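PDB 3TQK: phospho-2-dehydro-3-deoxyheptonate aldolase from Francisella tularensis, which probably catalyses the condensation of phosphoenolpyruvate with D-erythrose 4-phosphate to DAHP, the first step of chorismate biosynthesis. Local coordinates for residues Lys38-Ile43 / Leu85-Val90; His227-Gly232 / Lys259-Cys264; Leu302-Gln307 / Cys324-Glu329. All blocks are in the same frame, centred on the assembly; numbering follows the deposited sequence.

Interaction 1: Lys38-Ile43 / Leu85-Val90; sequences KEIANI and LIIMRV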
ATOM      1  N   LYS A  38      -5.452 -21.049 -17.394  1.00 22.23           N
ATOM      2  CA  LYS A  38      -5.486 -20.850 -18.840  1.00 23.27           C
ATOM      3  C   LYS A  38      -6.864 -20.320 -19.245  1.00 22.82           C
ATOM      4  O   LYS A  38      -6.977 -19.370 -20.011  1.00 22.08           O
ATOM      5  CB  LYS A  38      -5.182 -22.143 -19.601  1.00 24.66           C
ATOM      6  CG  LYS A  38      -3.738 -22.627 -19.515  1.00 27.51           C
ATOM      7  CD  LYS A  38      -3.570 -23.879 -20.392  1.00 32.00           C
ATOM      8  CE  LYS A  38      -2.459 -24.819 -19.906  1.00 34.12           C
ATOM      9  NZ  LYS A  38      -2.718 -26.236 -20.370  1.00 35.85           N
ATOM     10  N   GLU A  39      -7.902 -20.931 -18.695  1.00 22.83           N
ATOM     11  CA  GLU A  39      -9.264 -20.503 -18.963  1.00 23.25           C
ATOM     12  C   GLU A  39      -9.560 -19.047 -18.581  1.00 22.13           C
ATOM     13  O   GLU A  39     -10.170 -18.329 -19.372  1.00 22.59           O
ATOM     14  CB  GLU A  39     -10.253 -21.459 -18.299  1.00 24.19           C
ATOM     15  CG  GLU A  39     -10.228 -22.872 -18.937  1.00 26.95           C
ATOM     16  CD  GLU A  39     -11.343 -23.795 -18.430  1.00 30.91           C
ATOM     17  OE1 GLU A  39     -12.155 -23.355 -17.580  1.00 30.02           O
ATOM     18  OE2 GLU A  39     -11.408 -24.963 -18.904  1.00 35.27           O
ATOM     19  N   ILE A  40      -9.143 -18.590 -17.399  1.00 20.74           N
ATOM     20  CA  ILE A  40      -9.428 -17.193 -17.014  1.00 19.63           C
ATOM     21  C   ILE A  40      -8.568 -16.212 -17.821  1.00 19.43           C
ATOM     22  O   ILE A  40      -9.038 -15.123 -18.159  1.00 19.81           O
ATOM     23  CB  ILE A  40      -9.269 -16.923 -15.488  1.00 18.91           C
ATOM     24  CG1 ILE A  40      -9.845 -15.556 -15.107  1.00 18.87           C
ATOM     25  CG2 ILE A  40      -7.803 -17.009 -15.046  1.00 17.22           C
ATOM     26  CD1 ILE A  40     -11.294 -15.337 -15.466  1.00 16.70           C
ATOM     27  N   ALA A  41      -7.326 -16.587 -18.134  1.00 18.69           N
ATOM     28  CA  ALA A  41      -6.468 -15.735 -18.965  1.00 18.81           C
ATOM     29  C   ALA A  41      -7.125 -15.454 -20.333  1.00 19.23           C
ATOM     30  O   ALA A  41      -7.149 -14.313 -20.786  1.00 19.52           O
ATOM     31  CB  ALA A  41      -5.064 -16.359 -19.152  1.00 18.49           C
ATOM     32  N   ASN A  42      -7.682 -16.486 -20.956  1.00 19.83           N
ATOM     33  CA  ASN A  42      -8.352 -16.352 -22.247  1.00 21.04           C
ATOM     34  C   ASN A  42      -9.620 -15.517 -22.170  1.00 21.17           C
ATOM     35  O   ASN A  42      -9.913 -14.742 -23.078  1.00 21.55           O
ATOM     36  CB  ASN A  42      -8.668 -17.724 -22.821  1.00 21.97           C
ATOM     37  CG  ASN A  42      -7.450 -18.386 -23.439  1.00 24.29           C
ATOM     38  OD1 ASN A  42      -6.723 -17.767 -24.219  1.00 26.47           O
ATOM     39  ND2 ASN A  42      -7.246 -19.658 -23.129  1.00 25.51           N
ATOM     40  N   ILE A  43     -10.373 -15.671 -21.093  1.00 20.85           N
ATOM     41  CA  ILE A  43     -11.530 -14.811 -20.879  1.00 21.39           C
ATOM     42  C   ILE A  43     -11.087 -13.343 -20.698  1.00 21.27           C
ATOM     43  O   ILE A  43     -11.649 -12.459 -21.325  1.00 21.90           O
ATOM     44  CB  ILE A  43     -12.388 -15.298 -19.714  1.00 20.85           C
ATOM     45  CG1 ILE A  43     -13.028 -16.646 -20.076  1.00 21.66           C
ATOM     46  CG2 ILE A  43     -13.466 -14.288 -19.401  1.00 21.19           C
ATOM     47  CD1 ILE A  43     -13.578 -17.431 -18.874  1.00 20.34           C
ATOM     48  N   LEU A  85     -17.374 -19.239 -16.241  1.00 26.24           N
ATOM     49  CA  LEU A  85     -16.292 -19.838 -15.460  1.00 24.92           C
ATOM     50  C   LEU A  85     -16.478 -19.410 -14.007  1.00 24.91           C
ATOM     51  O   LEU A  85     -16.367 -18.222 -13.691  1.00 24.61           O
ATOM     52  CB  LEU A  85     -14.920 -19.402 -15.969  1.00 23.37           C
ATOM     53  CG  LEU A  85     -13.710 -19.974 -15.214  1.00 22.14           C
ATOM     54  CD1 LEU A  85     -13.656 -21.508 -15.301  1.00 22.40           C
ATOM     55  CD2 LEU A  85     -12.401 -19.368 -15.722  1.00 19.49           C
ATOM     56  N   ILE A  86     -16.790 -20.375 -13.139  1.00 25.54           N
ATOM     57  CA  ILE A  86     -17.024 -20.118 -11.725  1.00 25.37           C
ATOM     58  C   ILE A  86     -15.724 -20.285 -10.976  1.00 24.61           C
ATOM     59  O   ILE A  86     -15.049 -21.315 -11.106  1.00 24.63           O
ATOM     60  CB  ILE A  86     -18.092 -21.058 -11.121  1.00 26.71           C
ATOM     61  CG1 ILE A  86     -19.474 -20.713 -11.681  1.00 27.41           C
ATOM     62  CG2 ILE A  86     -18.123 -20.920  -9.607  1.00 25.50           C
ATOM     63  CD1 ILE A  86     -20.512 -21.762 -11.453  1.00 26.03           C
ATOM     64  N   ILE A  87     -15.364 -19.244 -10.229  1.00 23.81           N
ATOM     65  CA  ILE A  87     -14.176 -19.243  -9.390  1.00 22.55           C
ATOM     66  C   ILE A  87     -14.621 -18.900  -7.985  1.00 22.88           C
ATOM     67  O   ILE A  87     -15.287 -17.892  -7.777  1.00 22.86           O
ATOM     68  CB  ILE A  87     -13.153 -18.189  -9.837  1.00 21.26           C
ATOM     69  CG1 ILE A  87     -12.713 -18.455 -11.281  1.00 20.47           C
ATOM     70  CG2 ILE A  87     -11.941 -18.202  -8.882  1.00 19.75           C
ATOM     71  CD1 ILE A  87     -11.760 -17.424 -11.816  1.00 18.09           C
HETATM   72  N   MSE A  88     -14.284 -19.741  -7.021  1.00 23.52           N
HETATM   73  CA  MSE A  88     -14.740 -19.478  -5.670  1.00 24.71           C
HETATM   74  C   MSE A  88     -13.882 -18.475  -4.932  1.00 23.43           C
HETATM   75  O   MSE A  88     -12.662 -18.592  -4.884  1.00 21.99           O
HETATM   76  CB  MSE A  88     -14.791 -20.706  -4.802  1.00 26.18           C
HETATM   77  CG  MSE A  88     -15.210 -20.275  -3.392  1.00 29.27           C
HETATM   78 SE   MSE A  88     -15.900 -21.686  -2.465  1.00 36.48          SE
HETATM   79  CE  MSE A  88     -15.931 -21.013  -0.611  1.00 31.66           C
ATOM     80  N   ARG A  89     -14.571 -17.538  -4.299  1.00 23.89           N
ATOM     81  CA  ARG A  89     -13.962 -16.466  -3.542  1.00 23.95           C
ATOM     82  C   ARG A  89     -13.550 -16.998  -2.172  1.00 24.20           C
ATOM     83  O   ARG A  89     -14.396 -17.430  -1.376  1.00 25.65           O
ATOM     84  CB  ARG A  89     -14.991 -15.343  -3.423  1.00 24.78           C
ATOM     85  CG  ARG A  89     -14.537 -14.082  -2.766  1.00 25.40           C
ATOM     86  CD  ARG A  89     -15.751 -13.213  -2.413  1.00 27.53           C
ATOM     87  NE  ARG A  89     -15.334 -12.245  -1.414  1.00 29.37           N
ATOM     88  CZ  ARG A  89     -14.803 -11.059  -1.683  1.00 29.35           C
ATOM     89  NH1 ARG A  89     -14.674 -10.640  -2.931  1.00 28.73           N
ATOM     90  NH2 ARG A  89     -14.416 -10.272  -0.682  1.00 31.72           N
ATOM     91  N   VAL A  90     -12.250 -16.990  -1.908  1.00 23.32           N
ATOM     92  CA  VAL A  90     -11.722 -17.481  -0.641  1.00 24.13           C
ATOM     93  C   VAL A  90     -10.833 -16.397  -0.037  1.00 24.57           C
ATOM     94  O   VAL A  90      -9.603 -16.445  -0.164  1.00 23.42           O
ATOM     95  CB  VAL A  90     -10.929 -18.804  -0.831  1.00 24.01           C
ATOM     96  CG1 VAL A  90     -10.750 -19.508   0.499  1.00 23.71           C
ATOM     97  CG2 VAL A  90     -11.630 -19.729  -1.825  1.00 23.77           C
TER
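Leu85 reaches from the start of a barrel strand into the side of helix 27-45, where Glu39, Ile40 and Ile43 meet its two methyl groups. The helix runs steeply across the strand, with 118° between their N-to-C directions. It packs against the end of the barrel where the strands begin. The CG of Leu85 stands anti to its own N (chi1 180°), which carries both methyls out to the helix. Its CD2 does most of the touching. It lies 3.7 Å from the backbone Ile40 N and 4.0 Å from Ile40 CB, and the two side chains meet at about a right angle. Ile43 crosses Leu85 obliquely, and its CD1 lies 3.8 Å from Leu85 CB. The other methyl, Leu85 CD1, meets a polar group: Glu39 OE1 is 3.3 Å away. Two residues further along the strand, Ile87 points the same way. Its CD1 touches Ile40 CD1 at 4.2 Å, methyl against methyl. Ile40 and Ile43 also rest on Phe294 of strand 293-299, so the helix touches more than one strand of the barrel. The carboxylate of Glu39 is engaged elsewhere, since OE1 forms a salt bridge with Arg50. The helix and strand are therefore joined here by van der Waals packing, mostly between apolar groups, and the charged group that touches Leu85 has its partner outside the contact.

Interaction 2: His227-Gly232 / Lys259-Cys264; sequences HVILRG and KVMIDC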
ATOM      1  N   HIS A 227      -5.932  -6.887 -15.064  1.00 18.86           N
ATOM      2  CA  HIS A 227      -7.090  -6.140 -15.531  1.00 19.31           C
ATOM      3  C   HIS A 227      -7.698  -5.326 -14.391  1.00 19.72           C
ATOM      4  O   HIS A 227      -7.394  -5.549 -13.218  1.00 19.40           O
ATOM      5  CB  HIS A 227      -8.128  -7.113 -16.044  1.00 19.17           C
ATOM      6  CG  HIS A 227      -8.700  -7.967 -14.966  1.00 19.07           C
ATOM      7  ND1 HIS A 227      -9.755  -7.558 -14.178  1.00 18.90           N
ATOM      8  CD2 HIS A 227      -8.325  -9.180 -14.502  1.00 18.54           C
ATOM      9  CE1 HIS A 227     -10.016  -8.494 -13.287  1.00 20.58           C
ATOM     10  NE2 HIS A 227      -9.163  -9.489 -13.461  1.00 18.40           N
ATOM     11  N   VAL A 228      -8.588  -4.413 -14.750  1.00 20.94           N
ATOM     12  CA  VAL A 228      -9.285  -3.574 -13.790  1.00 21.73           C
ATOM     13  C   VAL A 228     -10.519  -4.288 -13.247  1.00 22.33           C
ATOM     14  O   VAL A 228     -11.182  -5.058 -13.966  1.00 22.70           O
ATOM     15  CB  VAL A 228      -9.720  -2.243 -14.447  1.00 22.92           C
ATOM     16  CG1 VAL A 228     -10.553  -1.401 -13.497  1.00 23.16           C
ATOM     17  CG2 VAL A 228      -8.498  -1.481 -14.901  1.00 22.53           C
ATOM     18  N   ILE A 229     -10.791  -4.049 -11.965  1.00 22.76           N
ATOM     19  CA  ILE A 229     -12.057  -4.396 -11.336  1.00 23.30           C
ATOM     20  C   ILE A 229     -12.741  -3.095 -10.979  1.00 24.23           C
ATOM     21  O   ILE A 229     -12.157  -2.278 -10.275  1.00 24.71           O
ATOM     22  CB  ILE A 229     -11.861  -5.186 -10.028  1.00 22.94           C
ATOM     23  CG1 ILE A 229     -11.049  -6.458 -10.275  1.00 22.28           C
ATOM     24  CG2 ILE A 229     -13.233  -5.510  -9.386  1.00 22.98           C
ATOM     25  CD1 ILE A 229     -10.444  -7.047  -9.022  1.00 21.64           C
ATOM     26  N   LEU A 230     -13.970  -2.904 -11.446  1.00 25.38           N
ATOM     27  CA  LEU A 230     -14.760  -1.715 -11.102  1.00 26.44           C
ATOM     28  C   LEU A 230     -15.641  -2.048  -9.893  1.00 27.22           C
ATOM     29  O   LEU A 230     -16.393  -3.008  -9.924  1.00 27.09           O
ATOM     30  CB  LEU A 230     -15.614  -1.262 -12.285  1.00 27.14           C
ATOM     31  CG  LEU A 230     -14.875  -0.824 -13.560  1.00 27.19           C
ATOM     32  CD1 LEU A 230     -15.858  -0.620 -14.712  1.00 27.02           C
ATOM     33  CD2 LEU A 230     -14.043   0.437 -13.320  1.00 26.56           C
ATOM     34  N   ARG A 231     -15.550  -1.239  -8.841  1.00 28.12           N
ATOM     35  CA  ARG A 231     -16.173  -1.555  -7.549  1.00 29.21           C
ATOM     36  C   ARG A 231     -16.732  -0.339  -6.819  1.00 30.90           C
ATOM     37  O   ARG A 231     -16.913  -0.378  -5.607  1.00 31.73           O
ATOM     38  CB  ARG A 231     -15.166  -2.285  -6.636  1.00 27.41           C
ATOM     39  CG  ARG A 231     -13.797  -1.633  -6.529  1.00 26.43           C
ATOM     40  CD  ARG A 231     -13.753  -0.392  -5.634  1.00 27.61           C
ATOM     41  NE  ARG A 231     -13.946  -0.719  -4.220  1.00 27.68           N
ATOM     42  CZ  ARG A 231     -14.246   0.158  -3.267  1.00 27.85           C
ATOM     43  NH1 ARG A 231     -14.411   1.445  -3.542  1.00 28.50           N
ATOM     44  NH2 ARG A 231     -14.383  -0.262  -2.017  1.00 29.01           N
ATOM     45  N   GLY A 232     -17.005   0.730  -7.548  1.00 32.17           N
ATOM     46  CA  GLY A 232     -17.556   1.939  -6.949  1.00 34.34           C
ATOM     47  C   GLY A 232     -16.565   2.720  -6.109  1.00 34.54           C
ATOM     48  O   GLY A 232     -15.351   2.562  -6.249  1.00 33.02           O
ATOM     49  N   LYS A 259      -9.826  -7.099 -20.635  1.00 23.93           N
ATOM     50  CA  LYS A 259     -11.195  -6.598 -20.466  1.00 24.99           C
ATOM     51  C   LYS A 259     -11.505  -6.219 -19.010  1.00 24.29           C
ATOM     52  O   LYS A 259     -10.626  -6.263 -18.151  1.00 23.28           O
ATOM     53  CB  LYS A 259     -12.215  -7.620 -20.986  1.00 25.65           C
ATOM     54  CG  LYS A 259     -11.944  -8.162 -22.375  1.00 26.78           C
ATOM     55  CD  LYS A 259     -12.022  -7.132 -23.464  1.00 28.46           C
ATOM     56  CE  LYS A 259     -12.133  -7.844 -24.812  1.00 29.24           C
ATOM     57  NZ  LYS A 259     -12.441  -6.911 -25.902  1.00 32.22           N
ATOM     58  N   VAL A 260     -12.763  -5.860 -18.756  1.00 24.84           N
ATOM     59  CA  VAL A 260     -13.199  -5.290 -17.481  1.00 25.00           C
ATOM     60  C   VAL A 260     -13.996  -6.296 -16.662  1.00 24.47           C
ATOM     61  O   VAL A 260     -14.857  -6.995 -17.195  1.00 24.91           O
ATOM     62  CB  VAL A 260     -14.102  -4.055 -17.735  1.00 26.44           C
ATOM     63  CG1 VAL A 260     -14.722  -3.555 -16.451  1.00 26.85           C
ATOM     64  CG2 VAL A 260     -13.308  -2.941 -18.420  1.00 27.64           C
HETATM   65  N   MSE A 261     -13.697  -6.359 -15.371  1.00 23.50           N
HETATM   66  CA  MSE A 261     -14.506  -7.077 -14.396  1.00 23.39           C
HETATM   67  C   MSE A 261     -15.277  -6.067 -13.536  1.00 24.26           C
HETATM   68  O   MSE A 261     -14.738  -5.008 -13.190  1.00 23.92           O
HETATM   69  CB  MSE A 261     -13.618  -7.945 -13.499  1.00 22.45           C
HETATM   70  CG  MSE A 261     -14.347  -8.554 -12.288  1.00 23.91           C
HETATM   71 SE   MSE A 261     -13.211  -9.728 -11.234  1.00 24.74          SE
HETATM   72  CE  MSE A 261     -12.921 -11.185 -12.527  1.00 22.49           C
ATOM     73  N   ILE A 262     -16.517  -6.401 -13.168  1.00 24.85           N
ATOM     74  CA  ILE A 262     -17.317  -5.526 -12.313  1.00 26.39           C
ATOM     75  C   ILE A 262     -17.739  -6.214 -11.006  1.00 27.00           C
ATOM     76  O   ILE A 262     -18.331  -7.282 -11.009  1.00 27.06           O
ATOM     77  CB  ILE A 262     -18.561  -4.991 -13.056  1.00 27.70           C
ATOM     78  CG1 ILE A 262     -18.155  -4.405 -14.413  1.00 27.12           C
ATOM     79  CG2 ILE A 262     -19.273  -3.927 -12.209  1.00 29.01           C
ATOM     80  CD1 ILE A 262     -19.284  -3.827 -15.217  1.00 28.13           C
ATOM     81  N   ASP A 263     -17.426  -5.581  -9.886  1.00 27.97           N
ATOM     82  CA  ASP A 263     -17.866  -6.051  -8.573  1.00 29.15           C
ATOM     83  C   ASP A 263     -19.318  -5.646  -8.406  1.00 31.59           C
ATOM     84  O   ASP A 263     -19.621  -4.464  -8.472  1.00 33.09           O
ATOM     85  CB  ASP A 263     -17.007  -5.404  -7.483  1.00 28.64           C
ATOM     86  CG  ASP A 263     -17.177  -6.063  -6.107  1.00 30.03           C
ATOM     87  OD1 ASP A 263     -18.188  -6.766  -5.883  1.00 30.74           O
ATOM     88  OD2 ASP A 263     -16.287  -5.865  -5.241  1.00 30.11           O
ATOM     89  N   CYS A 264     -20.225  -6.606  -8.220  1.00 32.72           N
ATOM     90  CA  CYS A 264     -21.623  -6.264  -7.949  1.00 35.44           C
ATOM     91  C   CYS A 264     -21.840  -5.752  -6.518  1.00 36.78           C
ATOM     92  O   CYS A 264     -22.899  -5.190  -6.218  1.00 38.87           O
ATOM     93  CB  CYS A 264     -22.544  -7.467  -8.164  1.00 36.22           C
ATOM     94  SG  CYS A 264     -22.462  -8.166  -9.801  1.00 35.92           S
TER
HETATM   95  O   HOH W   1      -8.635  -4.509 -17.824  1.00  5.72           O
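Val228 O is gripped by two donors, Met261 N from the neighbouring strand and His227 ND1 from the residue before it. The strands 226-230 and 260-263 are parallel neighbours in the eight-stranded TIM barrel, joined by helix 241-253 as a beta-alpha-beta unit. Met261 N gives a 3.2 Å bond to Val228 O, tilted only slightly from the carbonyl plane. His227 ND1 comes from above that plane, at 2.9 Å from Val228 O. The His227 CG sits between N and C of its own backbone (chi1 67°), and this brings ND1 to the carbonyl of the next residue. His227 NE2 accepts from Trp156 NE1, so both ring nitrogens are engaged. Two more backbone bonds follow: Leu230 N to Met261 O and Asp263 N to Leu230 O, each 2.8 Å.

His227, Ile229 and Met261 face the barrel interior. The selenium of the selenomethionine Met261 lies at the edge of the His227 ring and 4.0 Å from Ile229 CG1. The Ile229 and Met261 side chains run side by side in the same direction. On the outer face, Leu230 CD1 packs on Val260 CG1 at 3.6 Å. Helix 241-253 covers Val260 and Ile262 there, and helix 276-289 also touches Ile262. Asp263 OD2 pairs with Lys183 and accepts from His266, a manganese ligand, so it probably helps to position that ligand. At the other end a water bridges the two segments, accepting from Val228 N and donating to Lys259 O at 2.7 Å.

Interaction 3: Leu302-Gln307 / Cys324-Glu329; sequences LVAGNQ and CVDFEE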
ATOM      1  N   LEU A 302     -24.144 -19.074   2.633  1.00 44.36           N
ATOM      2  CA  LEU A 302     -25.218 -20.034   2.878  1.00 46.95           C
ATOM      3  C   LEU A 302     -26.473 -19.343   3.398  1.00 49.56           C
ATOM      4  O   LEU A 302     -27.574 -19.592   2.899  1.00 51.26           O
ATOM      5  CB  LEU A 302     -24.757 -21.103   3.873  1.00 47.44           C
ATOM      6  CG  LEU A 302     -23.607 -21.991   3.391  1.00 45.52           C
ATOM      7  CD1 LEU A 302     -23.001 -22.793   4.546  1.00 44.94           C
ATOM      8  CD2 LEU A 302     -24.088 -22.916   2.273  1.00 45.17           C
ATOM      9  N   VAL A 303     -26.303 -18.487   4.405  1.00 50.40           N
ATOM     10  CA  VAL A 303     -27.401 -17.674   4.953  1.00 52.74           C
ATOM     11  C   VAL A 303     -27.170 -16.217   4.556  1.00 51.83           C
ATOM     12  O   VAL A 303     -26.025 -15.753   4.516  1.00 49.97           O
ATOM     13  CB  VAL A 303     -27.491 -17.813   6.494  1.00 54.61           C
ATOM     14  CG1 VAL A 303     -28.611 -16.930   7.072  1.00 56.75           C
ATOM     15  CG2 VAL A 303     -27.688 -19.273   6.885  1.00 55.21           C
ATOM     16  N   ALA A 304     -28.252 -15.506   4.245  1.00 53.47           N
ATOM     17  CA  ALA A 304     -28.163 -14.121   3.767  1.00 52.83           C
ATOM     18  C   ALA A 304     -27.774 -13.131   4.877  1.00 53.30           C
ATOM     19  O   ALA A 304     -27.958 -13.403   6.069  1.00 54.69           O
ATOM     20  CB  ALA A 304     -29.487 -13.694   3.109  1.00 54.46           C
ATOM     21  N   GLY A 305     -27.220 -11.991   4.458  1.00 52.33           N
ATOM     22  CA  GLY A 305     -26.924 -10.870   5.348  1.00 52.98           C
ATOM     23  C   GLY A 305     -25.601 -10.984   6.075  1.00 51.39           C
ATOM     24  O   GLY A 305     -24.646 -11.544   5.549  1.00 49.12           O
ATOM     25  N   ASN A 306     -25.553 -10.434   7.286  1.00 53.05           N
ATOM     26  CA  ASN A 306     -24.384 -10.560   8.154  1.00 52.25           C
ATOM     27  C   ASN A 306     -24.719 -10.529   9.649  1.00 54.50           C
ATOM     28  O   ASN A 306     -25.874 -10.316  10.040  1.00 57.34           O
ATOM     29  CB  ASN A 306     -23.341  -9.479   7.819  1.00 50.45           C
ATOM     30  CG  ASN A 306     -23.746  -8.087   8.298  1.00 52.50           C
ATOM     31  OD1 ASN A 306     -24.719  -7.918   9.033  1.00 55.90           O
ATOM     32  ND2 ASN A 306     -22.989  -7.083   7.877  1.00 52.31           N
ATOM     33  N   GLN A 307     -23.687 -10.744  10.466  1.00 53.85           N
ATOM     34  CA  GLN A 307     -23.782 -10.665  11.927  1.00 55.94           C
ATOM     35  C   GLN A 307     -22.513 -10.054  12.538  1.00 54.93           C
ATOM     36  O   GLN A 307     -21.479  -9.923  11.875  1.00 52.66           O
ATOM     37  CB  GLN A 307     -24.007 -12.061  12.521  1.00 56.70           C
ATOM     38  CG  GLN A 307     -22.821 -13.027  12.320  1.00 54.19           C
ATOM     39  CD  GLN A 307     -23.176 -14.472  12.603  1.00 54.41           C
ATOM     40  OE1 GLN A 307     -24.042 -14.757  13.433  1.00 56.27           O
ATOM     41  NE2 GLN A 307     -22.509 -15.394  11.912  1.00 51.15           N
ATOM     42  N   CYS A 324     -23.862 -10.687   2.546  1.00 44.30           N
ATOM     43  CA  CYS A 324     -23.831 -11.545   1.369  1.00 43.14           C
ATOM     44  C   CYS A 324     -25.246 -11.984   1.005  1.00 44.81           C
ATOM     45  O   CYS A 324     -26.118 -12.089   1.878  1.00 46.47           O
ATOM     46  CB  CYS A 324     -22.992 -12.789   1.658  1.00 42.14           C
ATOM     47  SG  CYS A 324     -21.248 -12.470   2.064  1.00 41.33           S
ATOM     48  N   VAL A 325     -25.470 -12.252  -0.281  1.00 43.96           N
ATOM     49  CA  VAL A 325     -26.704 -12.916  -0.717  1.00 45.71           C
ATOM     50  C   VAL A 325     -26.643 -14.407  -0.358  1.00 45.77           C
ATOM     51  O   VAL A 325     -25.561 -14.969  -0.211  1.00 43.98           O
ATOM     52  CB  VAL A 325     -26.976 -12.730  -2.232  1.00 45.05           C
ATOM     53  CG1 VAL A 325     -27.060 -11.253  -2.575  1.00 45.07           C
ATOM     54  CG2 VAL A 325     -25.905 -13.417  -3.088  1.00 43.21           C
ATOM     55  N   ASP A 326     -27.800 -15.040  -0.182  1.00 48.10           N
ATOM     56  CA  ASP A 326     -27.822 -16.490   0.059  1.00 48.51           C
ATOM     57  C   ASP A 326     -27.580 -17.259  -1.259  1.00 47.18           C
ATOM     58  O   ASP A 326     -27.497 -16.652  -2.330  1.00 45.71           O
ATOM     59  CB  ASP A 326     -29.095 -16.943   0.816  1.00 51.39           C
ATOM     60  CG  ASP A 326     -30.394 -16.639   0.073  1.00 53.26           C
ATOM     61  OD1 ASP A 326     -30.473 -16.887  -1.149  1.00 52.30           O
ATOM     62  OD2 ASP A 326     -31.354 -16.182   0.735  1.00 55.79           O
ATOM     63  N   PHE A 327     -27.435 -18.579  -1.164  1.00 47.46           N
ATOM     64  CA  PHE A 327     -27.106 -19.410  -2.328  1.00 46.58           C
ATOM     65  C   PHE A 327     -28.241 -19.480  -3.351  1.00 47.87           C
ATOM     66  O   PHE A 327     -28.001 -19.459  -4.558  1.00 46.82           O
ATOM     67  CB  PHE A 327     -26.727 -20.828  -1.902  1.00 46.75           C
ATOM     68  CG  PHE A 327     -26.037 -21.609  -2.984  1.00 45.79           C
ATOM     69  CD1 PHE A 327     -24.691 -21.406  -3.243  1.00 43.82           C
ATOM     70  CD2 PHE A 327     -26.735 -22.525  -3.754  1.00 47.42           C
ATOM     71  CE1 PHE A 327     -24.047 -22.114  -4.241  1.00 43.04           C
ATOM     72  CE2 PHE A 327     -26.097 -23.237  -4.758  1.00 45.85           C
ATOM     73  CZ  PHE A 327     -24.754 -23.028  -4.999  1.00 43.91           C
ATOM     74  N   GLU A 328     -29.470 -19.581  -2.858  1.00 50.50           N
ATOM     75  CA  GLU A 328     -30.649 -19.580  -3.714  1.00 52.12           C
ATOM     76  C   GLU A 328     -30.591 -18.385  -4.658  1.00 50.75           C
ATOM     77  O   GLU A 328     -30.742 -18.549  -5.866  1.00 50.30           O
ATOM     78  CB  GLU A 328     -31.911 -19.540  -2.851  1.00 55.18           C
ATOM     79  CG  GLU A 328     -33.240 -19.545  -3.598  1.00 58.40           C
ATOM     80  CD  GLU A 328     -34.421 -19.592  -2.641  1.00 62.12           C
ATOM     81  OE1 GLU A 328     -34.189 -19.484  -1.416  1.00 63.74           O
ATOM     82  OE2 GLU A 328     -35.575 -19.736  -3.101  1.00 65.13           O
ATOM     83  N   GLU A 329     -30.331 -17.199  -4.107  1.00 49.90           N
ATOM     84  CA  GLU A 329     -30.258 -15.982  -4.909  1.00 49.06           C
ATOM     85  C   GLU A 329     -29.049 -16.024  -5.850  1.00 46.15           C
ATOM     86  O   GLU A 329     -29.118 -15.530  -6.976  1.00 45.26           O
ATOM     87  CB  GLU A 329     -30.219 -14.728  -4.020  1.00 49.69           C
ATOM     88  CG  GLU A 329     -30.598 -13.434  -4.776  1.00 51.36           C
ATOM     89  CD  GLU A 329     -30.714 -12.180  -3.894  1.00 53.61           C
ATOM     90  OE1 GLU A 329     -30.875 -12.297  -2.657  1.00 55.42           O
ATOM     91  OE2 GLU A 329     -30.664 -11.064  -4.459  1.00 53.52           O
TER
HETATM   92  O   HOH W   2     -30.749 -17.140   3.691  1.00  7.28           O
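Gly305 and Cys324 pair their backbones in a single antiparallel bridge, a hydrogen-bonded pair. It ties together two parts, near the ends, of the long connection from the last strand of the TIM barrel, 293-299, to helix 327-344. The Cys324 side chain is about 4 Å from those of the manganese ligands Cys58 and Glu299, so the bridge lies beside the metal site.

The backbone bonds come first. Gly305 N reaches Cys324 O at 2.8 Å and lies in the carbonyl plane. The return bond, Cys324 N to Gly305 O, is longer at 3.2 Å, and its donor stands above the carbonyl plane. The chain turns a corner at Ala304 and Gly305, and Gly305 takes a positive phi (84°). Cys324 O also receives a CA-H contact from Ala304 CA at 3.4 Å. Next to the bridge, Val325 makes backbone bonds to Glu299 and Asn301.

The second kind is van der Waals contact, and Asp326 carries most of it. Its CB lies 3.7 Å from Leu302 O and 3.8 Å from Ala304 N. Leu302 points away from this junction and the ring of Phe327 leads off it; both touch Lys72 of helix 63-80.

The third kind is side-chain and water hydrogen bonding, and it belongs to the Asp326 carboxylate. Asp326 is the N-cap of helix 327-344. Its CG lies between the backbone N and the carbonyl carbon (chi1 60°), which brings the carboxylate back toward the first turn of the helix. A water accepts from Ala304 N and donates to Asp326 OD2. The other oxygen, Asp326 OD1, accepts the capping bond from Glu329 N at 3.0 Å, nearly straight on its C-O axis.

Overall arrangement
The three contacts belong to one TIM barrel and follow one another along the chain. Interactions 1 and 2 reach the same barrel sheet. Their centres are 14 Å apart and their nearest atoms about 4 Å, without touching. Phe294 lies beside both, against Ile40 and Ile43 in one and His227 and Met261 in the other. Interaction 3 is about 22 Å from each of them, centre to centre, at the end of the barrel where the manganese binds, opposite interaction 1. The metal is held by Cys58, His266, Glu299 and Asp322. Interaction 2 reaches toward it through Asp263, whose side chain, like that of Cys324 in interaction 3, comes within about 7 Å. Interaction 1 lies away from the site.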